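Local coordinates for protein cortical-lytic enzyme (Clostridium perfringens, PDB 5JIP) that probably acts as a muramidase of glycoside hydrolase family 25, cutting the peptidoglycan of the spore cortex during germination, at residues 7-12 with 200-205; 177-182 with 189-194; 251-256 with 260-265. All blocks are in the same frame, centred on the assembly; numbering follows the deposited sequence.

Contact 1. Residues 7-12 with 200-205; sequences QDKNPL and TMWQFT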
loop_
_atom_site.group_PDB
_atom_site.type_symbol
_atom_site.label_atom_id
_atom_site.label_comp_id
_atom_site.label_asym_id
_atom_site.label_seq_id
_atom_site.Cartn_x
_atom_site.Cartn_y
_atom_site.Cartn_z
ATOM N N GLN A 7 7.535 22.498 -1.298
ATOM C CA GLN A 7 8.141 21.272 -1.785
ATOM C C GLN A 7 8.980 21.603 -3.010
ATOM O O GLN A 7 8.443 21.934 -4.069
ATOM C CB GLN A 7 7.067 20.230 -2.118
ATOM C CG GLN A 7 7.585 18.956 -2.744
ATOM C CD GLN A 7 6.459 18.079 -3.229
ATOM O OE1 GLN A 7 5.313 18.229 -2.816
ATOM N NE2 GLN A 7 6.769 17.193 -4.166
ATOM N N ASP A 8 10.289 21.505 -2.862
ATOM C CA ASP A 8 11.201 21.695 -3.979
ATOM C C ASP A 8 11.350 20.389 -4.760
ATOM O O ASP A 8 10.964 19.307 -4.293
ATOM C CB ASP A 8 12.557 22.163 -3.456
ATOM C CG ASP A 8 13.396 22.842 -4.522
ATOM O OD1 ASP A 8 13.043 22.769 -5.711
ATOM O OD2 ASP A 8 14.403 23.474 -4.158
ATOM N N LYS A 9 11.916 20.495 -5.972
ATOM C CA LYS A 9 12.460 19.317 -6.633
ATOM C C LYS A 9 13.769 18.935 -5.948
ATOM O O LYS A 9 14.231 19.621 -5.042
ATOM C CB LYS A 9 12.649 19.563 -8.136
ATOM C CG LYS A 9 13.576 20.728 -8.499
ATOM C CD LYS A 9 15.030 20.323 -8.639
ATOM C CE LYS A 9 15.257 19.303 -9.749
ATOM N NZ LYS A 9 16.684 18.944 -9.927
ATOM N N ASN A 10 14.345 17.807 -6.357
ATOM C CA ASN A 10 15.587 17.344 -5.732
ATOM C C ASN A 10 16.444 16.612 -6.765
ATOM O O ASN A 10 16.028 16.469 -7.920
ATOM C CB ASN A 10 15.288 16.444 -4.526
ATOM C CG ASN A 10 14.709 15.100 -4.923
ATOM O OD1 ASN A 10 15.441 14.157 -5.283
ATOM N ND2 ASN A 10 13.401 14.992 -4.834
ATOM N N PRO A 11 17.641 16.142 -6.407
ATOM C CA PRO A 11 18.512 15.536 -7.430
ATOM C C PRO A 11 17.925 14.323 -8.106
ATOM O O PRO A 11 18.319 14.000 -9.236
ATOM C CB PRO A 11 19.772 15.172 -6.626
ATOM C CG PRO A 11 19.837 16.217 -5.596
ATOM C CD PRO A 11 18.388 16.409 -5.167
ATOM N N LEU A 12 17.024 13.613 -7.449
ATOM C CA LEU A 12 16.470 12.426 -8.061
ATOM C C LEU A 12 15.260 12.732 -8.926
ATOM O O LEU A 12 14.742 11.812 -9.566
ATOM C CB LEU A 12 16.069 11.395 -6.999
ATOM C CG LEU A 12 17.251 10.884 -6.171
ATOM C CD1 LEU A 12 16.753 9.996 -5.031
ATOM C CD2 LEU A 12 18.236 10.131 -7.070
ATOM N N THR A 200 2.871 15.811 -7.392
ATOM C CA THR A 200 3.442 14.706 -8.128
ATOM C C THR A 200 4.331 15.207 -9.265
ATOM O O THR A 200 5.407 14.639 -9.504
ATOM C CB THR A 200 2.298 13.831 -8.650
ATOM O OG1 THR A 200 1.603 13.283 -7.522
ATOM C CG2 THR A 200 2.784 12.745 -9.551
ATOM N N MET A 201 3.889 16.247 -9.981
ATOM C CA MET A 201 4.718 16.919 -10.981
ATOM C C MET A 201 4.563 18.422 -10.823
ATOM O O MET A 201 3.556 18.914 -10.311
ATOM C CB MET A 201 4.344 16.507 -12.399
ATOM C CG MET A 201 4.659 15.065 -12.714
ATOM S SD MET A 201 4.280 14.580 -14.441
ATOM C CE MET A 201 4.449 16.075 -15.359
ATOM N N TRP A 202 5.592 19.134 -11.248
ATOM C CA TRP A 202 5.653 20.592 -11.186
ATOM C C TRP A 202 6.087 21.106 -12.553
ATOM O O TRP A 202 7.207 20.823 -12.996
ATOM C CB TRP A 202 6.624 21.037 -10.093
ATOM C CG TRP A 202 7.004 22.493 -10.087
ATOM C CD1 TRP A 202 6.314 23.541 -10.615
ATOM C CD2 TRP A 202 8.207 23.047 -9.524
ATOM N NE1 TRP A 202 7.004 24.731 -10.393
ATOM C CE2 TRP A 202 8.177 24.438 -9.743
ATOM C CE3 TRP A 202 9.294 22.494 -8.849
ATOM C CZ2 TRP A 202 9.195 25.277 -9.302
ATOM C CZ3 TRP A 202 10.307 23.328 -8.425
ATOM C CH2 TRP A 202 10.249 24.697 -8.642
ATOM N N GLN A 203 5.179 21.807 -13.236
ATOM C CA GLN A 203 5.487 22.492 -14.484
ATOM C C GLN A 203 6.092 23.839 -14.112
ATOM O O GLN A 203 5.388 24.712 -13.589
ATOM C CB GLN A 203 4.235 22.687 -15.325
ATOM C CG GLN A 203 4.526 23.111 -16.753
ATOM C CD GLN A 203 3.247 23.342 -17.492
ATOM O OE1 GLN A 203 2.537 24.303 -17.228
ATOM N NE2 GLN A 203 2.934 22.447 -18.429
ATOM N N PHE A 204 7.405 23.972 -14.293
ATOM C CA PHE A 204 8.111 25.158 -13.820
ATOM C C PHE A 204 8.361 26.186 -14.916
ATOM O O PHE A 204 8.758 27.313 -14.606
ATOM C CB PHE A 204 9.438 24.760 -13.141
ATOM C CG PHE A 204 10.427 24.092 -14.059
ATOM C CD1 PHE A 204 10.413 22.707 -14.216
ATOM C CD2 PHE A 204 11.352 24.835 -14.766
ATOM C CE1 PHE A 204 11.300 22.079 -15.064
ATOM C CE2 PHE A 204 12.245 24.211 -15.631
ATOM C CZ PHE A 204 12.209 22.833 -15.786
ATOM N N THR A 205 8.112 25.855 -16.183
ATOM C CA THR A 205 8.218 26.858 -17.225
ATOM C C THR A 205 7.338 26.454 -18.388
ATOM O O THR A 205 7.053 25.270 -18.584
ATOM C CB THR A 205 9.664 27.024 -17.701
ATOM O OG1 THR A 205 9.723 28.069 -18.662
ATOM C CG2 THR A 205 10.165 25.752 -18.324
#
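Asp8 and Lys9 meet the rim of the Trp202 indole at a single carbon, CZ3, on the benzene half of the ring. The carboxylate oxygen Asp8 OD1 stands 3.9 Å from Trp202 CZ3, at the edge of the ring and near its plane, while the planes of carboxylate and indole are turned 63° from each other. The backbone nitrogen Lys9 N reaches the same edge, 4.1 Å from Trp202 CZ3. Beside it the methylene Lys9 CG comes to 4.2 Å from Trp202 CZ3, and the two side chains run at about a right angle. No hydrogen bond links the segments.

Several neighbours set these groups in place. Trp202 has CG anti to its own N (chi1 168°), which carries the indole out from strand 201-208 toward the loop 7-12. Its NE1 donates to Met179 O, and the CB of Phe204 lies 3.5 Å above one face, toward the rim. The carboxylate of Asp8 has two tasks: OD2 forms a salt bridge with Arg188, and OD1 takes a weak bond from Lys9 N, at 2.6 Å but with an N-H...O angle of only 120°. Lys9 bends at chi2 and chi3, turning its tip away from Trp202; its ammonium makes a cation-pi contact with Trp221. Farther along, Asn10 OD1 accepts from Leu12 N at 2.7 Å, an Asx turn that shapes the loop before strand 15-19.

A large flat tryptophan suits this place because its rim can receive a loop while its N-H is used elsewhere. The slightly positive C-H edge is a more favourable place for a carboxylate oxygen than the electron-rich face would be, so the contact probably adds a weak electrostatic term to dispersion, with Arg188 pairing with the other oxygen of the acid.

Contact 2. Residues 177-182 with 189-194; sequences IAMYTR and IPPNVG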
loop_
_atom_site.group_PDB
_atom_site.type_symbol
_atom_site.label_atom_id
_atom_site.label_comp_id
_atom_site.label_asym_id
_atom_site.label_seq_id
_atom_site.Cartn_x
_atom_site.Cartn_y
_atom_site.Cartn_z
ATOM N N ILE A 177 1.173 20.471 -10.736
ATOM C CA ILE A 177 0.958 21.886 -10.471
ATOM C C ILE A 177 1.869 22.701 -11.368
ATOM O O ILE A 177 3.055 22.391 -11.538
ATOM C CB ILE A 177 1.178 22.254 -8.992
ATOM C CG1 ILE A 177 0.697 23.691 -8.761
ATOM C CG2 ILE A 177 2.636 22.047 -8.588
ATOM C CD1 ILE A 177 0.621 24.091 -7.302
ATOM N N ALA A 178 1.304 23.750 -11.944
ATOM C CA ALA A 178 2.072 24.711 -12.721
ATOM C C ALA A 178 2.348 25.935 -11.857
ATOM O O ALA A 178 1.418 26.533 -11.314
ATOM C CB ALA A 178 1.308 25.112 -13.974
ATOM N N MET A 179 3.625 26.292 -11.725
ATOM C CA MET A 179 4.041 27.545 -11.117
ATOM C C MET A 179 5.357 27.923 -11.772
ATOM O O MET A 179 6.378 27.270 -11.529
ATOM C CB MET A 179 4.224 27.433 -9.613
ATOM C CG MET A 179 4.560 28.816 -9.024
ATOM S SD MET A 179 5.304 28.619 -7.460
ATOM C CE MET A 179 6.948 28.073 -7.941
ATOM N N TYR A 180 5.329 28.990 -12.563
ATOM C CA TYR A 180 6.455 29.378 -13.406
ATOM C C TYR A 180 7.394 30.318 -12.655
ATOM O O TYR A 180 6.979 31.389 -12.197
ATOM C CB TYR A 180 5.927 30.036 -14.687
ATOM C CG TYR A 180 5.032 29.142 -15.520
ATOM C CD1 TYR A 180 5.021 27.761 -15.343
ATOM C CD2 TYR A 180 4.215 29.678 -16.492
ATOM C CE1 TYR A 180 4.199 26.952 -16.124
ATOM C CE2 TYR A 180 3.422 28.916 -17.254
ATOM C CZ TYR A 180 3.397 27.547 -17.083
ATOM O OH TYR A 180 2.553 26.819 -17.885
ATOM N N THR A 181 8.664 29.921 -12.544
ATOM C CA THR A 181 9.650 30.764 -11.879
ATOM C C THR A 181 9.973 32.038 -12.676
ATOM O O THR A 181 10.509 32.993 -12.101
ATOM C CB THR A 181 10.913 29.942 -11.611
ATOM O OG1 THR A 181 11.387 29.360 -12.824
ATOM C CG2 THR A 181 10.618 28.833 -10.623
ATOM N N ARG A 182 9.632 32.090 -13.964
ATOM C CA ARG A 182 9.836 33.300 -14.764
ATOM C C ARG A 182 8.933 34.457 -14.341
ATOM O O ARG A 182 9.177 35.601 -14.752
ATOM C CB ARG A 182 9.619 33.006 -16.267
ATOM C CG ARG A 182 8.167 32.797 -16.705
ATOM C CD ARG A 182 7.988 32.839 -18.223
ATOM N NE ARG A 182 6.641 32.440 -18.644
ATOM C CZ ARG A 182 5.571 33.230 -18.660
ATOM N NH1 ARG A 182 5.657 34.496 -18.266
ATOM N NH2 ARG A 182 4.397 32.742 -19.049
ATOM N N ILE A 189 9.515 28.038 -5.069
ATOM C CA ILE A 189 9.076 26.651 -5.244
ATOM C C ILE A 189 7.587 26.572 -4.928
ATOM O O ILE A 189 7.021 27.484 -4.300
ATOM C CB ILE A 189 9.869 25.674 -4.343
ATOM C CG1 ILE A 189 9.843 26.137 -2.877
ATOM C CG2 ILE A 189 11.306 25.527 -4.831
ATOM C CD1 ILE A 189 10.420 25.091 -1.910
ATOM N N PRO A 190 6.917 25.499 -5.349
ATOM C CA PRO A 190 5.477 25.407 -5.134
ATOM C C PRO A 190 5.139 25.371 -3.649
ATOM O O PRO A 190 5.664 24.534 -2.892
ATOM C CB PRO A 190 5.092 24.090 -5.834
ATOM C CG PRO A 190 6.156 23.909 -6.908
ATOM C CD PRO A 190 7.417 24.411 -6.219
ATOM N N PRO A 191 4.274 26.259 -3.188
ATOM C CA PRO A 191 3.768 26.130 -1.822
ATOM C C PRO A 191 2.769 24.998 -1.721
ATOM O O PRO A 191 2.163 24.575 -2.703
ATOM C CB PRO A 191 3.092 27.477 -1.566
ATOM C CG PRO A 191 2.582 27.869 -2.872
ATOM C CD PRO A 191 3.618 27.384 -3.881
ATOM N N ASN A 192 2.545 24.550 -0.496
ATOM C CA ASN A 192 1.517 23.544 -0.248
ATOM C C ASN A 192 0.153 24.228 -0.278
ATOM O O ASN A 192 -0.074 25.210 0.432
ATOM C CB ASN A 192 1.786 22.820 1.075
ATOM C CG ASN A 192 3.024 21.881 1.005
ATOM O OD1 ASN A 192 3.461 21.429 -0.069
ATOM N ND2 ASN A 192 3.561 21.563 2.164
ATOM N N VAL A 193 -0.750 23.731 -1.124
ATOM C CA VAL A 193 -2.034 24.373 -1.392
ATOM C C VAL A 193 -3.081 23.305 -1.676
ATOM O O VAL A 193 -2.761 22.146 -1.957
ATOM C CB VAL A 193 -1.969 25.364 -2.584
ATOM C CG1 VAL A 193 -1.049 26.532 -2.268
ATOM C CG2 VAL A 193 -1.523 24.677 -3.837
ATOM N N GLY A 194 -4.348 23.720 -1.633
ATOM C CA GLY A 194 -5.463 22.870 -2.004
ATOM C C GLY A 194 -5.625 21.622 -1.174
ATOM O O GLY A 194 -6.302 20.693 -1.607
#
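Met179 lays its thioether end against the backbone where Ile189 joins Pro190. Its methyl is tightly seated, with Met179 CE 3.4 Å from the carbonyl carbon Ile189 C, and it also touches the proline ring, Met179 CE to Pro190 CD being 4.1 Å. The sulfur continues the contact to the next ring, 4.1 Å from Met179 SD to Pro191 CD. The chain extends with CG anti to the backbone N (chi1 -176°) and then turns at chi3 (75°), folding the methyl over the peptide. An unbranched, pliable methionine suits the uneven surface of two successive prolines, which in turn bring apolar rings without adding N-H groups to be satisfied.

Ile177, two residues earlier and hence on the same side of the chain, uses both branches: CG2 lies 4.2 Å from Pro190 CB, while CD1 stretches to 4.1 Å from Val193 CG2.

Here the loop 189-194 lies back over the end of strand 175-178, in the glycoside hydrolase family 25 barrel. Leu152 of helix 152-157 packs on Met179, Pro191 and Val193, Ile155 adds to Val193, and Trp202 of the adjoining strand 201-208 lies against Ile189 and Pro190.

Contact 3. Residues 251-256 with 260-265; sequences WTANKE and NGYNVF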
loop_
_atom_site.group_PDB
_atom_site.type_symbol
_atom_site.label_atom_id
_atom_site.label_comp_id
_atom_site.label_asym_id
_atom_site.label_seq_id
_atom_site.Cartn_x
_atom_site.Cartn_y
_atom_site.Cartn_z
ATOM N N TRP A 251 6.021 -16.167 -6.651
ATOM C CA TRP A 251 6.351 -15.320 -7.792
ATOM C C TRP A 251 7.639 -14.563 -7.511
ATOM O O TRP A 251 8.124 -14.496 -6.378
ATOM C CB TRP A 251 5.186 -14.356 -8.109
ATOM C CG TRP A 251 4.742 -13.492 -6.949
ATOM C CD1 TRP A 251 5.213 -12.261 -6.626
ATOM C CD2 TRP A 251 3.731 -13.804 -5.973
ATOM N NE1 TRP A 251 4.560 -11.775 -5.497
ATOM C CE2 TRP A 251 3.657 -12.706 -5.078
ATOM C CE3 TRP A 251 2.903 -14.901 -5.762
ATOM C CZ2 TRP A 251 2.772 -12.675 -3.993
ATOM C CZ3 TRP A 251 2.020 -14.873 -4.687
ATOM C CH2 TRP A 251 1.967 -13.765 -3.813
ATOM N N THR A 252 8.204 -13.994 -8.577
ATOM C CA THR A 252 9.319 -13.077 -8.449
ATOM C C THR A 252 8.820 -11.737 -7.957
ATOM O O THR A 252 7.785 -11.245 -8.412
ATOM C CB THR A 252 10.020 -12.895 -9.796
ATOM O OG1 THR A 252 10.473 -14.166 -10.260
ATOM C CG2 THR A 252 11.193 -11.908 -9.675
ATOM N N ALA A 253 9.579 -11.126 -7.052
ATOM C CA ALA A 253 9.178 -9.823 -6.537
ATOM C C ALA A 253 9.186 -8.794 -7.655
ATOM O O ALA A 253 10.143 -8.713 -8.446
ATOM C CB ALA A 253 10.095 -9.370 -5.412
ATOM N N ASN A 254 8.105 -8.018 -7.743
ATOM C CA ASN A 254 8.128 -6.831 -8.590
ATOM C C ASN A 254 9.164 -5.857 -8.056
ATOM O O ASN A 254 9.510 -5.876 -6.883
ATOM C CB ASN A 254 6.763 -6.145 -8.638
ATOM C CG ASN A 254 5.907 -6.606 -9.785
ATOM O OD1 ASN A 254 5.645 -7.801 -9.972
ATOM N ND2 ASN A 254 5.432 -5.633 -10.572
ATOM N N LYS A 255 9.668 -4.991 -8.936
ATOM C CA LYS A 255 10.810 -4.151 -8.594
ATOM C C LYS A 255 10.479 -2.667 -8.483
ATOM O O LYS A 255 11.381 -1.878 -8.184
ATOM C CB LYS A 255 11.937 -4.329 -9.627
ATOM C CG LYS A 255 12.266 -5.743 -10.013
ATOM C CD LYS A 255 12.877 -6.563 -8.905
ATOM C CE LYS A 255 13.036 -8.006 -9.401
ATOM N NZ LYS A 255 12.908 -9.031 -8.323
ATOM N N GLU A 256 9.227 -2.261 -8.686
ATOM C CA GLU A 256 8.924 -0.833 -8.722
ATOM C C GLU A 256 9.178 -0.167 -7.385
ATOM O O GLU A 256 8.871 -0.714 -6.313
ATOM C CB GLU A 256 7.477 -0.596 -9.142
ATOM C CG GLU A 256 7.197 -0.884 -10.583
ATOM C CD GLU A 256 6.861 -2.338 -10.846
ATOM O OE1 GLU A 256 6.656 -3.114 -9.883
ATOM O OE2 GLU A 256 6.778 -2.699 -12.026
ATOM N N ASN A 260 3.319 -1.516 -3.861
ATOM C CA ASN A 260 2.601 -1.561 -2.617
ATOM C C ASN A 260 1.962 -2.898 -2.292
ATOM O O ASN A 260 1.606 -3.098 -1.133
ATOM C CB ASN A 260 1.529 -0.477 -2.588
ATOM C CG ASN A 260 1.459 0.188 -1.248
ATOM O OD1 ASN A 260 2.343 -0.012 -0.416
ATOM N ND2 ASN A 260 0.402 0.972 -1.014
ATOM N N GLY A 261 1.829 -3.816 -3.244
ATOM C CA GLY A 261 1.327 -5.138 -2.925
ATOM C C GLY A 261 0.815 -5.857 -4.158
ATOM O O GLY A 261 1.022 -5.425 -5.286
ATOM N N TYR A 262 0.111 -6.947 -3.896
ATOM C CA TYR A 262 -0.416 -7.847 -4.906
ATOM C C TYR A 262 -1.777 -8.341 -4.466
ATOM O O TYR A 262 -2.030 -8.533 -3.271
ATOM C CB TYR A 262 0.480 -9.079 -5.130
ATOM C CG TYR A 262 1.941 -8.809 -5.293
ATOM C CD1 TYR A 262 2.763 -8.651 -4.186
ATOM C CD2 TYR A 262 2.521 -8.775 -6.561
ATOM C CE1 TYR A 262 4.106 -8.400 -4.333
ATOM C CE2 TYR A 262 3.849 -8.544 -6.720
ATOM C CZ TYR A 262 4.655 -8.381 -5.618
ATOM O OH TYR A 262 5.988 -8.154 -5.817
ATOM N N ASN A 263 -2.637 -8.570 -5.446
ATOM C CA ASN A 263 -3.860 -9.341 -5.283
ATOM C C ASN A 263 -3.738 -10.630 -6.087
ATOM O O ASN A 263 -3.316 -10.614 -7.249
ATOM C CB ASN A 263 -5.089 -8.572 -5.769
ATOM C CG ASN A 263 -5.405 -7.366 -4.906
ATOM O OD1 ASN A 263 -5.262 -7.399 -3.675
ATOM N ND2 ASN A 263 -5.779 -6.268 -5.551
ATOM N N VAL A 264 -4.162 -11.732 -5.471
ATOM C CA VAL A 264 -4.129 -13.065 -6.074
ATOM C C VAL A 264 -5.549 -13.589 -6.203
ATOM O O VAL A 264 -6.398 -13.361 -5.325
ATOM C CB VAL A 264 -3.267 -14.031 -5.241
ATOM C CG1 VAL A 264 -3.323 -15.445 -5.811
ATOM C CG2 VAL A 264 -1.829 -13.514 -5.196
ATOM N N PHE A 265 -5.794 -14.311 -7.292
ATOM C CA PHE A 265 -7.128 -14.791 -7.629
ATOM C C PHE A 265 -7.093 -16.262 -8.019
ATOM O O PHE A 265 -6.135 -16.720 -8.655
ATOM C CB PHE A 265 -7.705 -13.997 -8.777
ATOM C CG PHE A 265 -7.797 -12.509 -8.507
ATOM C CD1 PHE A 265 -6.708 -11.672 -8.742
ATOM C CD2 PHE A 265 -8.978 -11.957 -8.022
ATOM C CE1 PHE A 265 -6.800 -10.299 -8.492
ATOM C CE2 PHE A 265 -9.079 -10.586 -7.751
ATOM C CZ PHE A 265 -7.998 -9.756 -7.998
#
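Tyr262 leaves strand 259-266 with its CB directed toward the loop 251-256, and its CG is anti to the carbonyl carbon (chi1 -47°), which lays the ring beneath Trp251. At the root of the ring, Tyr262 CG is already 4.0 Å from Trp251 NE1. The ring atoms that follow pass under the same nitrogen, which sits 3.3 Å above the plane and over its centre; Tyr262 CZ approaches closest, at 3.4 Å from Trp251 NE1. The pair is edge-to-face, with the planes at 56°. The indole turns its N-H edge to the phenol face, consistent with an N-H...pi interaction; Ala278 O is only a weak second acceptor. Along the rim of the phenol, Asn254 OD1 lies in the ring plane, 3.8 Å from Tyr262 CE2. At the tip, Tyr262 OH accepts from the backbone Asn254 N at 2.9 Å with an N-H...O angle of 157°.

Tyrosine fits because it combines an electron-rich ring face that can receive the indole N-H edge with a hydroxyl that accepts from the loop's main chain. Beyond it, Val264 CG2 meets the far end of the indole, 4.0 Å from Trp251 CH2.

Asn254 is itself fixed: Asn254 ND2 donates to the syn lone pair of Glu256 OE1 at 2.9 Å, with the acceptor close to the amide plane, and also to Ser233 O. A buried hydroxyl thus satisfies a main-chain N-H of the loop beside an aromatic pair, a few residues before Asp258, a magnesium ligand.

Contacts 1 and 2 belong to one neighbourhood of the barrel, their centres about 9 Å apart. Contact 1 uses strand 201-208 and contact 2 its parallel neighbour 175-178, and contact 2 is nested within the chain closed by contact 1. A probable hydrogen bond, Gln203 N to Ile177 O at 2.8 Å, joins the two strands. Contact 3 stands apart, about 29 Å and 35 Å from them between centres, in the C-terminal beta region near the magnesium. Each sets a loop against a strand or its end, and in each some touching residues are buried. Contact 1 is a small, partly polar meeting at a ring edge, contact 2 is apolar in its side chains, with no hydrogen bond across it, and contact 3 combines aromatic packing with a hydrogen bond between its segments.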